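Local coordinates for cyclic nucleotide-binding protein (Brucella abortus biovar 1, PDB 5D1I) that is of unknown function but carries a cyclic nucleotide-binding domain, a beta barrel with flanking helices, and is perhaps related to transcription factors, at residues G19-F24 / L90-L95; L50-Q55 / F71-E76; C59-V64 / T111-I116; G66-F71 / T103-D108. One frame throughout, in Å; residues are numbered along the deposited sequence.

Contact 1 of 4, residues G19-F24 / L90-L95; sequences GTVGLF and LGEMAL
Two elements that resemble the N3A motif and the phosphate-binding cassette of cyclic nucleotide-binding domains meet where the 3-10 turn 22-24 packs on E92 and L95. The N3A-like element is a helix, a 3-10 turn and a second helix. Here it runs from helix 11-18 through residues 22-24 to helix 29-38. The other, 90-95, has the sequence LGEMAL, consistent with the start of a cassette. In relatives the glutamate of this sequence commonly reaches the ribose. In this structure its carboxylate is turned to the 19-24 loop.

E92 OE2 accepts a hydrogen bond from L23 N at 3.0 Å. The bond is bent, 147° at the hydrogen, and the donor stands above the carboxylate plane. E92 reaches this far because its CG is anti to the backbone N (chi1 -171°) and the chain stays extended beyond it. A water grips the same oxygen: it donates to E92 OE2 and accepts from G22 N at 3.0 Å. V21 CG1 is also close, 3.2 Å from E92 OE2.

The apolar half lies beside this. L95 CD1 is 3.7 Å from L23 CD2. The F24 ring turns its edge to the same methyl. F121 of helix 118-124 touches both L23 and L95, so the C-terminal helix covers this pair. On the polar side, E92 OE1 lies close to OE2 of E92 of the second subunit, two like charges. The edge contact of the ring is made by F24 CZ, 3.8 Å from L95 CD1.

Contact 2 of 4, residues L50-Q55 / F71-E76; sequences LFREGQ and FHEGDE
A single carboxylate, that of E53, grips two successive residues, H72 and E73, and one of the two bonds is modelled remarkably short. E53 sits at the second position of a type II beta turn, R52 to Q55, just after strand 49-51. H72 and E73 lie near the end of strand 68-74. Both strands belong to the four-stranded sheet of the cyclic nucleotide-binding barrel, and the contact lies on the surface of the fold.

H72 ND1 donates to E53 OE1. The bond is nearly straight, 171° at the hydrogen. The modelled 2.4 Å between H72 ND1 and E53 OE1 is doubtful as an exact length. E53 OE1 comes to the edge of the imidazole, near its plane. The carboxylate and ring are nearly coplanar, 20° apart. The other oxygen, E53 OE2, takes the backbone N-H of E73 at 2.8 Å in an almost straight bond. That donor comes on the syn side of the carboxylate, somewhat out of its plane. With CG anti to the backbone N (chi1 -176°) and the rest of the chain extended, E53 spans the gap between turn and strand. The E73 N bond, with H72 beside it, probably limits rotation of the carboxylate.

The turn has its own ties. Q55 OE1 accepts from R52 N at 2.9 Å, and Q55 N donates to R52 O. The E73 side chain bends back toward the turn, where the R52 guanidinium is near but beyond salt-bridge range. A water completes the contact: it accepts from E53 N at 2.7 Å and donates to E73 OE1 at 2.9 Å.

Contact 3 of 4, residues C59-V64 / T111-I116; sequences CAYIIV and TEVIRI
Strands 59-63 and 111-116 run antiparallel in the barrel. The residues in their middle are buried and tightly packed, while V64, E112 and R115 are partly exposed on the looser side. Paired backbone bonds join A60 to I116 and I62 to I114, with I114 N 2.7 Å from I62 O. V64 N adds a further bond to E112 O.

On one face, I62 CD1 packs on I116 CG1 at 3.7 Å and V64 CG2 lies as close to I114 CG1. Helix 11-18 covers I62, V64 and I114. On the other face stand Y61, I63, V113 and R115. L42 touches Y61 and V113 there.

R115 runs beside the Y61 ring in the same direction, its CG 3.6 Å from Y61 CE1. The chain then bends at chi3 (77°). This brings the edge of the guanidinium to C59 SG, which lies in its plane. The guanidinium is 55° from the plane of the Y61 ring and does not stack on it. The charged heads turn to strand 40-44, R115 NE to E40 and E112 to R41.

The chemistry is thus divided: apolar packing and backbone hydrogen bonds hold the centre, while the charged side chains are held by partners outside the strand pair.

Contact 4 of 4, residues G66-F71 / T103-D108; sequences GTITLF and TGAVAD
Strands 68-71 and 104-107 are antiparallel neighbours, their axes 4.5 Å apart at an angle of 158°, with I68 facing A107 and L70 facing A105. T69 and V106 exchange two backbone bonds, as do F71 and G104. D108 N extends the ladder to T67 O.

I68, L70, A105 and A107 share one face. There A105 CB rests against both I68 CG2 (3.8 Å) and L70 CD2 (3.9 Å). On the opposite face the F71 ring lies flat over G104. The G104 CA is 3.8 Å from the F71 ring centroid and 16° off its normal, a CH-pi contact. With chi1 at 58°, F71 CG stands between its own backbone N and carbonyl carbon, which folds the ring back over the partner strand. V106 CG1 touches the ring at F71 CE2. At the other end, T69 OG1 is 2.7 Å from both D108 OD1 and D108 OD2.

G104 thus meets F71 in two ways. Its carbonyl O is satisfied from opposite faces of its plane by a backbone N-H, that of F71, and by the T103 hydroxyl, while its bare CA lies under the aromatic ring.

Contacts 2 to 4 belong to the barrel strands and their ends; contact 1 joins the helical side to them. Contacts 2 and 4 lie on one side, centres about 11 Å apart, and share F71 and strand 68-74 of the four-stranded sheet. Contact 3 has its centre about 4 Å from the chain centre and joins strands of the other sheet. The centre of contact 1 is about 11 Å from that of contact 3 and about 21 Å from that of contact 2. Strands 49-51, 56-63 and 68-74 follow in sequence, and 104-107 precedes 111-117. Y61 packs on L50 and F51. L90 probably bonds to Y61. Contacts 1 and 4, on opposite sides of the chain centre, both touch the second subunit.

Contact 1 of 4, residues G19-F24 / L90-L95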
loop_
_atom_site.group_PDB
_atom_site.type_symbol
_atom_site.label_atom_id
_atom_site.label_comp_id
_atom_site.label_asym_id
_atom_site.label_seq_id
_atom_site.Cartn_x
_atom_site.Cartn_y
_atom_site.Cartn_z
ATOM N N GLY A 19 -5.195 -1.221 7.007
ATOM C CA GLY A 19 -4.414 -2.415 7.277
ATOM C C GLY A 19 -3.826 -3.079 6.044
ATOM O O GLY A 19 -2.991 -3.970 6.160
ATOM N N THR A 20 -4.260 -2.657 4.862
ATOM C CA THR A 20 -3.717 -3.198 3.618
ATOM C C THR A 20 -2.518 -2.388 3.129
ATOM O O THR A 20 -1.768 -2.828 2.253
ATOM C CB THR A 20 -4.774 -3.228 2.503
ATOM O OG1 THR A 20 -5.210 -1.891 2.220
ATOM C CG2 THR A 20 -5.967 -4.078 2.915
ATOM N N VAL A 21 -2.345 -1.200 3.691
ATOM C CA VAL A 21 -1.271 -0.303 3.275
ATOM C C VAL A 21 0.086 -0.840 3.718
ATOM O O VAL A 21 0.260 -1.211 4.872
ATOM C CB VAL A 21 -1.493 1.109 3.845
ATOM C CG1 VAL A 21 -0.338 2.021 3.498
ATOM C CG2 VAL A 21 -2.796 1.679 3.319
ATOM N N GLY A 22 1.038 -0.895 2.790
ATOM C CA GLY A 22 2.354 -1.452 3.062
ATOM C C GLY A 22 3.049 -0.879 4.282
ATOM O O GLY A 22 3.630 -1.613 5.085
ATOM N N LEU A 23 2.981 0.437 4.436
ATOM C CA LEU A 23 3.649 1.100 5.549
ATOM C C LEU A 23 3.003 0.759 6.894
ATOM O O LEU A 23 3.660 0.818 7.930
ATOM C CB LEU A 23 3.650 2.614 5.331
ATOM C CG LEU A 23 4.629 3.450 6.153
ATOM C CD1 LEU A 23 6.045 2.923 5.988
ATOM C CD2 LEU A 23 4.547 4.913 5.733
ATOM N N PHE A 24 1.721 0.396 6.876
ATOM C CA PHE A 24 0.987 0.120 8.112
ATOM C C PHE A 24 0.848 -1.378 8.350
ATOM O O PHE A 24 0.144 -1.799 9.270
ATOM C CB PHE A 24 -0.408 0.765 8.076
ATOM C CG PHE A 24 -0.400 2.210 7.661
ATOM C CD1 PHE A 24 0.652 3.041 8.008
ATOM C CD2 PHE A 24 -1.442 2.734 6.916
ATOM C CE1 PHE A 24 0.666 4.367 7.620
ATOM C CE2 PHE A 24 -1.434 4.060 6.528
ATOM C CZ PHE A 24 -0.380 4.877 6.882
ATOM N N LEU A 90 -1.902 7.600 -1.986
ATOM C CA LEU A 90 -1.117 8.607 -2.673
ATOM C C LEU A 90 -0.228 9.345 -1.675
ATOM O O LEU A 90 -0.720 9.900 -0.695
ATOM C CB LEU A 90 -2.030 9.592 -3.402
ATOM C CG LEU A 90 -3.070 8.993 -4.350
ATOM C CD1 LEU A 90 -3.921 10.095 -4.963
ATOM C CD2 LEU A 90 -2.391 8.165 -5.434
ATOM N N GLY A 91 1.075 9.345 -1.925
ATOM C CA GLY A 91 2.016 10.044 -1.068
ATOM C C GLY A 91 2.465 9.254 0.147
ATOM O O GLY A 91 2.815 9.840 1.171
ATOM N N GLU A 92 2.472 7.928 0.040
ATOM C CA GLU A 92 2.909 7.084 1.152
ATOM C C GLU A 92 4.331 7.421 1.590
ATOM O O GLU A 92 4.638 7.420 2.782
ATOM C CB GLU A 92 2.831 5.603 0.778
ATOM C CG GLU A 92 3.071 4.662 1.957
ATOM C CD GLU A 92 3.155 3.213 1.530
ATOM O OE1 GLU A 92 3.860 2.930 0.544
ATOM O OE2 GLU A 92 2.518 2.355 2.172
HETATM N N MSE A 93 5.193 7.717 0.620
HETATM C CA MSE A 93 6.592 8.018 0.907
HETATM C C MSE A 93 6.760 9.330 1.671
HETATM O O MSE A 93 7.775 9.548 2.336
HETATM C CB MSE A 93 7.404 8.066 -0.389
HETATM C CG MSE A 93 7.588 6.717 -1.063
HETATM SE SE MSE A 93 8.356 5.382 0.134
HETATM C CE MSE A 93 6.769 4.293 0.437
ATOM N N ALA A 94 5.769 10.209 1.572
ATOM C CA ALA A 94 5.830 11.488 2.274
ATOM C C ALA A 94 5.842 11.285 3.784
ATOM O O ALA A 94 6.311 12.144 4.523
ATOM C CB ALA A 94 4.666 12.376 1.872
ATOM N N LEU A 95 5.338 10.139 4.232
ATOM C CA LEU A 95 5.235 9.844 5.657
ATOM C C LEU A 95 6.586 9.509 6.273
ATOM O O LEU A 95 6.755 9.595 7.492
ATOM C CB LEU A 95 4.265 8.682 5.895
ATOM C CG LEU A 95 2.800 8.890 5.505
ATOM C CD1 LEU A 95 1.990 7.642 5.814
ATOM C CD2 LEU A 95 2.215 10.094 6.213
HETATM O O HOH W 1 1.196 0.486 0.155
#

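Contact 2 of 4, residues L50-Q55 / F71-E76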
loop_
_atom_site.group_PDB
_atom_site.type_symbol
_atom_site.label_atom_id
_atom_site.label_comp_id
_atom_site.label_asym_id
_atom_site.label_seq_id
_atom_site.Cartn_x
_atom_site.Cartn_y
_atom_site.Cartn_z
ATOM N N LEU A 50 -6.481 17.362 -5.565
ATOM C CA LEU A 50 -5.966 17.129 -4.230
ATOM C C LEU A 50 -4.679 17.919 -4.024
ATOM O O LEU A 50 -4.460 18.518 -2.972
ATOM C CB LEU A 50 -5.722 15.633 -4.030
ATOM C CG LEU A 50 -5.972 15.028 -2.654
ATOM C CD1 LEU A 50 -7.195 15.655 -2.009
ATOM C CD2 LEU A 50 -6.142 13.527 -2.798
ATOM N N PHE A 51 -3.838 17.922 -5.051
ATOM C CA PHE A 51 -2.535 18.569 -4.982
ATOM C C PHE A 51 -1.960 18.788 -6.373
ATOM O O PHE A 51 -2.418 18.186 -7.342
ATOM C CB PHE A 51 -1.567 17.724 -4.149
ATOM C CG PHE A 51 -1.556 16.266 -4.523
ATOM C CD1 PHE A 51 -0.990 15.838 -5.713
ATOM C CD2 PHE A 51 -2.105 15.320 -3.675
ATOM C CE1 PHE A 51 -0.973 14.506 -6.049
ATOM C CE2 PHE A 51 -2.093 13.985 -4.009
ATOM C CZ PHE A 51 -1.528 13.575 -5.195
ATOM N N ARG A 52 -0.940 19.635 -6.466
ATOM C CA ARG A 52 -0.266 19.856 -7.737
ATOM C C ARG A 52 0.995 19.006 -7.826
ATOM O O ARG A 52 1.682 18.794 -6.831
ATOM C CB ARG A 52 0.071 21.340 -7.919
ATOM C CG ARG A 52 0.765 21.672 -9.234
ATOM C CD ARG A 52 0.151 22.899 -9.897
ATOM N NE ARG A 52 0.749 23.180 -11.200
ATOM C CZ ARG A 52 1.338 24.329 -11.525
ATOM N NH1 ARG A 52 1.401 25.321 -10.646
ATOM N NH2 ARG A 52 1.855 24.492 -12.736
ATOM N N GLU A 53 1.275 18.501 -9.022
ATOM C CA GLU A 53 2.515 17.792 -9.302
ATOM C C GLU A 53 3.725 18.640 -8.912
ATOM O O GLU A 53 3.807 19.813 -9.270
ATOM C CB GLU A 53 2.572 17.431 -10.785
ATOM C CG GLU A 53 3.761 16.601 -11.208
ATOM C CD GLU A 53 3.668 16.188 -12.664
ATOM O OE1 GLU A 53 3.824 14.985 -12.959
ATOM O OE2 GLU A 53 3.425 17.068 -13.515
ATOM N N GLY A 54 4.654 18.052 -8.163
ATOM C CA GLY A 54 5.857 18.759 -7.754
ATOM C C GLY A 54 5.698 19.548 -6.467
ATOM O O GLY A 54 6.660 20.115 -5.956
ATOM N N GLN A 55 4.480 19.583 -5.941
ATOM C CA GLN A 55 4.201 20.295 -4.699
ATOM C C GLN A 55 4.797 19.540 -3.516
ATOM O O GLN A 55 4.863 18.311 -3.531
ATOM C CB GLN A 55 2.690 20.472 -4.524
ATOM C CG GLN A 55 2.243 21.219 -3.284
ATOM C CD GLN A 55 0.730 21.303 -3.194
ATOM O OE1 GLN A 55 0.028 21.045 -4.172
ATOM N NE2 GLN A 55 0.221 21.655 -2.019
ATOM N N PHE A 71 -2.157 12.134 -13.241
ATOM C CA PHE A 71 -1.702 12.701 -14.503
ATOM C C PHE A 71 -0.371 13.433 -14.374
ATOM O O PHE A 71 0.064 13.765 -13.272
ATOM C CB PHE A 71 -2.767 13.651 -15.072
ATOM C CG PHE A 71 -3.133 14.791 -14.152
ATOM C CD1 PHE A 71 -2.403 15.973 -14.160
ATOM C CD2 PHE A 71 -4.213 14.687 -13.293
ATOM C CE1 PHE A 71 -2.743 17.022 -13.321
ATOM C CE2 PHE A 71 -4.555 15.730 -12.452
ATOM C CZ PHE A 71 -3.822 16.898 -12.466
ATOM N N HIS A 72 0.273 13.667 -15.513
ATOM C CA HIS A 72 1.471 14.495 -15.564
ATOM C C HIS A 72 1.150 15.808 -16.257
ATOM O O HIS A 72 0.391 15.829 -17.221
ATOM C CB HIS A 72 2.608 13.777 -16.296
ATOM C CG HIS A 72 3.283 12.721 -15.476
ATOM N ND1 HIS A 72 3.822 12.977 -14.234
ATOM C CD2 HIS A 72 3.510 11.410 -15.722
ATOM C CE1 HIS A 72 4.348 11.868 -13.747
ATOM N NE2 HIS A 72 4.172 10.901 -14.630
ATOM N N GLU A 73 1.723 16.899 -15.763
ATOM C CA GLU A 73 1.526 18.199 -16.390
ATOM C C GLU A 73 2.447 18.330 -17.603
ATOM O O GLU A 73 3.662 18.465 -17.457
ATOM C CB GLU A 73 1.785 19.326 -15.388
ATOM C CG GLU A 73 0.834 20.507 -15.519
ATOM C CD GLU A 73 -0.493 20.281 -14.816
ATOM O OE1 GLU A 73 -0.485 19.869 -13.634
ATOM O OE2 GLU A 73 -1.544 20.520 -15.446
ATOM N N GLY A 74 1.864 18.281 -18.796
ATOM C CA GLY A 74 2.637 18.297 -20.027
ATOM C C GLY A 74 2.800 19.679 -20.633
ATOM O O GLY A 74 2.328 20.671 -20.079
ATOM N N ASP A 75 3.471 19.739 -21.779
ATOM C CA ASP A 75 3.747 21.007 -22.446
ATOM C C ASP A 75 2.473 21.734 -22.849
ATOM O O ASP A 75 2.416 22.963 -22.820
ATOM C CB ASP A 75 4.622 20.782 -23.682
ATOM C CG ASP A 75 6.032 20.353 -23.328
ATOM O OD1 ASP A 75 6.546 20.798 -22.279
ATOM O OD2 ASP A 75 6.628 19.569 -24.098
ATOM N N GLU A 76 1.450 20.974 -23.226
ATOM C CA GLU A 76 0.200 21.569 -23.690
ATOM C C GLU A 76 -1.006 21.119 -22.868
ATOM O O GLU A 76 -2.133 21.108 -23.365
ATOM C CB GLU A 76 -0.022 21.238 -25.166
ATOM C CG GLU A 76 1.216 21.417 -26.027
ATOM C CD GLU A 76 1.026 20.877 -27.425
ATOM O OE1 GLU A 76 0.945 19.640 -27.577
ATOM O OE2 GLU A 76 0.963 21.687 -28.374
HETATM O O HOH W 2 -0.658 18.958 -10.835
#

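Contact 3 of 4, residues C59-V64 / T111-I116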
loop_
_atom_site.group_PDB
_atom_site.type_symbol
_atom_site.label_atom_id
_atom_site.label_comp_id
_atom_site.label_asym_id
_atom_site.label_seq_id
_atom_site.Cartn_x
_atom_site.Cartn_y
_atom_site.Cartn_z
ATOM N N CYS A 59 1.790 14.551 3.691
ATOM C CA CYS A 59 0.701 13.666 4.073
ATOM C C CYS A 59 0.362 12.703 2.957
ATOM O O CYS A 59 0.681 12.948 1.794
ATOM C CB CYS A 59 -0.541 14.472 4.453
ATOM S SG CYS A 59 -1.292 15.350 3.062
ATOM N N ALA A 60 -0.299 11.612 3.326
ATOM C CA ALA A 60 -0.749 10.618 2.370
ATOM C C ALA A 60 -2.266 10.574 2.343
ATOM O O ALA A 60 -2.925 10.849 3.347
ATOM C CB ALA A 60 -0.182 9.245 2.713
ATOM N N TYR A 61 -2.809 10.233 1.183
ATOM C CA TYR A 61 -4.246 10.087 1.013
ATOM C C TYR A 61 -4.570 8.654 0.635
ATOM O O TYR A 61 -3.954 8.096 -0.269
ATOM C CB TYR A 61 -4.772 11.035 -0.068
ATOM C CG TYR A 61 -4.539 12.502 0.208
ATOM C CD1 TYR A 61 -5.475 13.251 0.909
ATOM C CD2 TYR A 61 -3.392 13.144 -0.245
ATOM C CE1 TYR A 61 -5.274 14.591 1.164
ATOM C CE2 TYR A 61 -3.184 14.490 0.004
ATOM C CZ TYR A 61 -4.129 15.206 0.710
ATOM O OH TYR A 61 -3.937 16.545 0.963
ATOM N N ILE A 62 -5.543 8.062 1.317
ATOM C CA ILE A 62 -6.002 6.731 0.958
ATOM C C ILE A 62 -7.440 6.839 0.487
ATOM O O ILE A 62 -8.280 7.420 1.175
ATOM C CB ILE A 62 -5.903 5.733 2.136
ATOM C CG1 ILE A 62 -4.448 5.557 2.584
ATOM C CG2 ILE A 62 -6.481 4.391 1.745
ATOM C CD1 ILE A 62 -3.990 6.548 3.635
ATOM N N ILE A 63 -7.717 6.302 -0.695
ATOM C CA ILE A 63 -9.064 6.357 -1.251
ATOM C C ILE A 63 -9.970 5.332 -0.589
ATOM O O ILE A 63 -9.620 4.156 -0.495
ATOM C CB ILE A 63 -9.062 6.116 -2.769
ATOM C CG1 ILE A 63 -8.193 7.152 -3.475
ATOM C CG2 ILE A 63 -10.487 6.159 -3.319
ATOM C CD1 ILE A 63 -8.101 6.941 -4.974
ATOM N N VAL A 64 -11.129 5.789 -0.128
ATOM C CA VAL A 64 -12.143 4.904 0.424
ATOM C C VAL A 64 -13.191 4.589 -0.638
ATOM O O VAL A 64 -13.422 3.429 -0.974
ATOM C CB VAL A 64 -12.826 5.523 1.657
ATOM C CG1 VAL A 64 -13.941 4.617 2.165
ATOM C CG2 VAL A 64 -11.804 5.782 2.751
ATOM N N THR A 111 -15.436 11.717 -4.398
ATOM C CA THR A 111 -14.465 10.762 -3.876
ATOM C C THR A 111 -14.162 11.045 -2.412
ATOM O O THR A 111 -13.962 12.195 -2.018
ATOM C CB THR A 111 -13.159 10.804 -4.700
ATOM O OG1 THR A 111 -13.443 10.421 -6.050
ATOM C CG2 THR A 111 -12.101 9.867 -4.124
ATOM N N GLU A 112 -14.142 9.990 -1.607
ATOM C CA GLU A 112 -13.843 10.128 -0.194
ATOM C C GLU A 112 -12.484 9.539 0.114
ATOM O O GLU A 112 -12.204 8.386 -0.223
ATOM C CB GLU A 112 -14.920 9.459 0.659
ATOM C CG GLU A 112 -14.584 9.436 2.134
ATOM C CD GLU A 112 -15.816 9.367 3.008
ATOM O OE1 GLU A 112 -15.715 8.820 4.126
ATOM O OE2 GLU A 112 -16.879 9.869 2.586
ATOM N N VAL A 113 -11.636 10.340 0.746
ATOM C CA VAL A 113 -10.285 9.910 1.063
ATOM C C VAL A 113 -9.984 10.059 2.548
ATOM O O VAL A 113 -10.585 10.876 3.245
ATOM C CB VAL A 113 -9.228 10.701 0.262
ATOM C CG1 VAL A 113 -9.387 10.457 -1.234
ATOM C CG2 VAL A 113 -9.314 12.187 0.582
ATOM N N ILE A 114 -9.047 9.249 3.016
ATOM C CA ILE A 114 -8.515 9.352 4.361
ATOM C C ILE A 114 -7.158 10.039 4.286
ATOM O O ILE A 114 -6.272 9.568 3.575
ATOM C CB ILE A 114 -8.369 7.964 5.009
ATOM C CG1 ILE A 114 -9.740 7.405 5.388
ATOM C CG2 ILE A 114 -7.458 8.029 6.213
ATOM C CD1 ILE A 114 -9.704 5.956 5.819
ATOM N N ARG A 115 -6.994 11.156 4.988
ATOM C CA ARG A 115 -5.718 11.859 4.973
ATOM C C ARG A 115 -4.893 11.551 6.213
ATOM O O ARG A 115 -5.333 11.785 7.337
ATOM C CB ARG A 115 -5.919 13.370 4.860
ATOM C CG ARG A 115 -4.616 14.139 4.692
ATOM C CD ARG A 115 -4.830 15.649 4.785
ATOM N NE ARG A 115 -5.012 16.087 6.163
ATOM C CZ ARG A 115 -4.033 16.550 6.936
ATOM N NH1 ARG A 115 -2.799 16.650 6.460
ATOM N NH2 ARG A 115 -4.289 16.921 8.183
ATOM N N ILE A 116 -3.693 11.029 5.998
ATOM C CA ILE A 116 -2.788 10.723 7.092
ATOM C C ILE A 116 -1.642 11.712 7.080
ATOM O O ILE A 116 -0.837 11.717 6.152
ATOM C CB ILE A 116 -2.215 9.295 6.992
ATOM C CG1 ILE A 116 -3.331 8.270 6.810
ATOM C CG2 ILE A 116 -1.379 8.971 8.228
ATOM C CD1 ILE A 116 -4.193 8.103 8.025
#

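Contact 4 of 4, residues G66-F71 / T103-D108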
loop_
_atom_site.group_PDB
_atom_site.type_symbol
_atom_site.label_atom_id
_atom_site.label_comp_id
_atom_site.label_asym_id
_atom_site.label_seq_id
_atom_site.Cartn_x
_atom_site.Cartn_y
_atom_site.Cartn_z
ATOM N N GLY A 66 -14.718 6.190 -4.605
ATOM C CA GLY A 66 -14.562 7.146 -5.687
ATOM C C GLY A 66 -13.436 6.815 -6.646
ATOM O O GLY A 66 -12.830 5.745 -6.573
ATOM N N THR A 67 -13.158 7.744 -7.556
ATOM C CA THR A 67 -12.132 7.539 -8.569
ATOM C C THR A 67 -11.310 8.805 -8.771
ATOM O O THR A 67 -11.855 9.907 -8.904
ATOM C CB THR A 67 -12.742 7.115 -9.926
ATOM O OG1 THR A 67 -13.626 6.004 -9.733
ATOM C CG2 THR A 67 -11.648 6.726 -10.907
ATOM N N ILE A 68 -9.997 8.631 -8.802
ATOM C CA ILE A 68 -9.068 9.727 -8.997
ATOM C C ILE A 68 -8.178 9.429 -10.196
ATOM O O ILE A 68 -7.609 8.344 -10.297
ATOM C CB ILE A 68 -8.202 9.953 -7.741
ATOM C CG1 ILE A 68 -9.019 10.644 -6.648
ATOM C CG2 ILE A 68 -6.956 10.763 -8.073
ATOM C CD1 ILE A 68 -8.297 10.736 -5.318
ATOM N N THR A 69 -8.078 10.383 -11.114
ATOM C CA THR A 69 -7.159 10.251 -12.236
ATOM C C THR A 69 -5.801 10.855 -11.896
ATOM O O THR A 69 -5.712 12.014 -11.484
ATOM C CB THR A 69 -7.718 10.921 -13.500
ATOM O OG1 THR A 69 -8.853 10.184 -13.958
ATOM C CG2 THR A 69 -6.673 10.950 -14.600
ATOM N N LEU A 70 -4.750 10.054 -12.052
ATOM C CA LEU A 70 -3.381 10.526 -11.890
ATOM C C LEU A 70 -2.861 11.009 -13.232
ATOM O O LEU A 70 -3.089 10.365 -14.253
ATOM C CB LEU A 70 -2.478 9.419 -11.347
ATOM C CG LEU A 70 -2.922 8.715 -10.066
ATOM C CD1 LEU A 70 -1.873 7.696 -9.642
ATOM C CD2 LEU A 70 -3.170 9.724 -8.955
ATOM N N PHE A 71 -2.157 12.134 -13.241
ATOM C CA PHE A 71 -1.702 12.701 -14.503
ATOM C C PHE A 71 -0.371 13.433 -14.374
ATOM O O PHE A 71 0.064 13.765 -13.272
ATOM C CB PHE A 71 -2.767 13.651 -15.072
ATOM C CG PHE A 71 -3.133 14.791 -14.152
ATOM C CD1 PHE A 71 -2.403 15.973 -14.160
ATOM C CD2 PHE A 71 -4.213 14.687 -13.293
ATOM C CE1 PHE A 71 -2.743 17.022 -13.321
ATOM C CE2 PHE A 71 -4.555 15.730 -12.452
ATOM C CZ PHE A 71 -3.822 16.898 -12.466
ATOM N N THR A 103 2.893 12.996 -9.104
ATOM C CA THR A 103 1.929 13.238 -10.174
ATOM C C THR A 103 0.913 14.288 -9.760
ATOM O O THR A 103 0.870 14.702 -8.603
ATOM C CB THR A 103 1.150 11.966 -10.548
ATOM O OG1 THR A 103 0.108 11.763 -9.586
ATOM C CG2 THR A 103 2.062 10.740 -10.566
ATOM N N GLY A 104 0.085 14.707 -10.708
ATOM C CA GLY A 104 -1.115 15.448 -10.372
ATOM C C GLY A 104 -2.185 14.432 -10.020
ATOM O O GLY A 104 -2.017 13.240 -10.278
ATOM N N ALA A 105 -3.273 14.893 -9.419
ATOM C CA ALA A 105 -4.388 14.021 -9.068
ATOM C C ALA A 105 -5.680 14.818 -9.018
ATOM O O ALA A 105 -5.747 15.849 -8.356
ATOM C CB ALA A 105 -4.137 13.342 -7.736
ATOM N N VAL A 106 -6.701 14.336 -9.719
ATOM C CA VAL A 106 -8.004 14.988 -9.729
ATOM C C VAL A 106 -9.107 13.950 -9.539
ATOM O O VAL A 106 -9.038 12.849 -10.085
ATOM C CB VAL A 106 -8.231 15.774 -11.046
ATOM C CG1 VAL A 106 -8.163 14.844 -12.250
ATOM C CG2 VAL A 106 -9.561 16.521 -11.017
ATOM N N ALA A 107 -10.111 14.294 -8.739
ATOM C CA ALA A 107 -11.259 13.419 -8.546
ATOM C C ALA A 107 -12.126 13.400 -9.796
ATOM O O ALA A 107 -12.587 14.446 -10.247
ATOM C CB ALA A 107 -12.076 13.868 -7.343
ATOM N N ASP A 108 -12.340 12.211 -10.353
ATOM C CA ASP A 108 -13.220 12.049 -11.509
ATOM C C ASP A 108 -14.675 12.160 -11.092
ATOM O O ASP A 108 -15.493 12.756 -11.787
ATOM C CB ASP A 108 -12.985 10.701 -12.189
ATOM C CG ASP A 108 -11.558 10.528 -12.661
ATOM O OD1 ASP A 108 -10.899 11.548 -12.945
ATOM O OD2 ASP A 108 -11.093 9.375 -12.751
#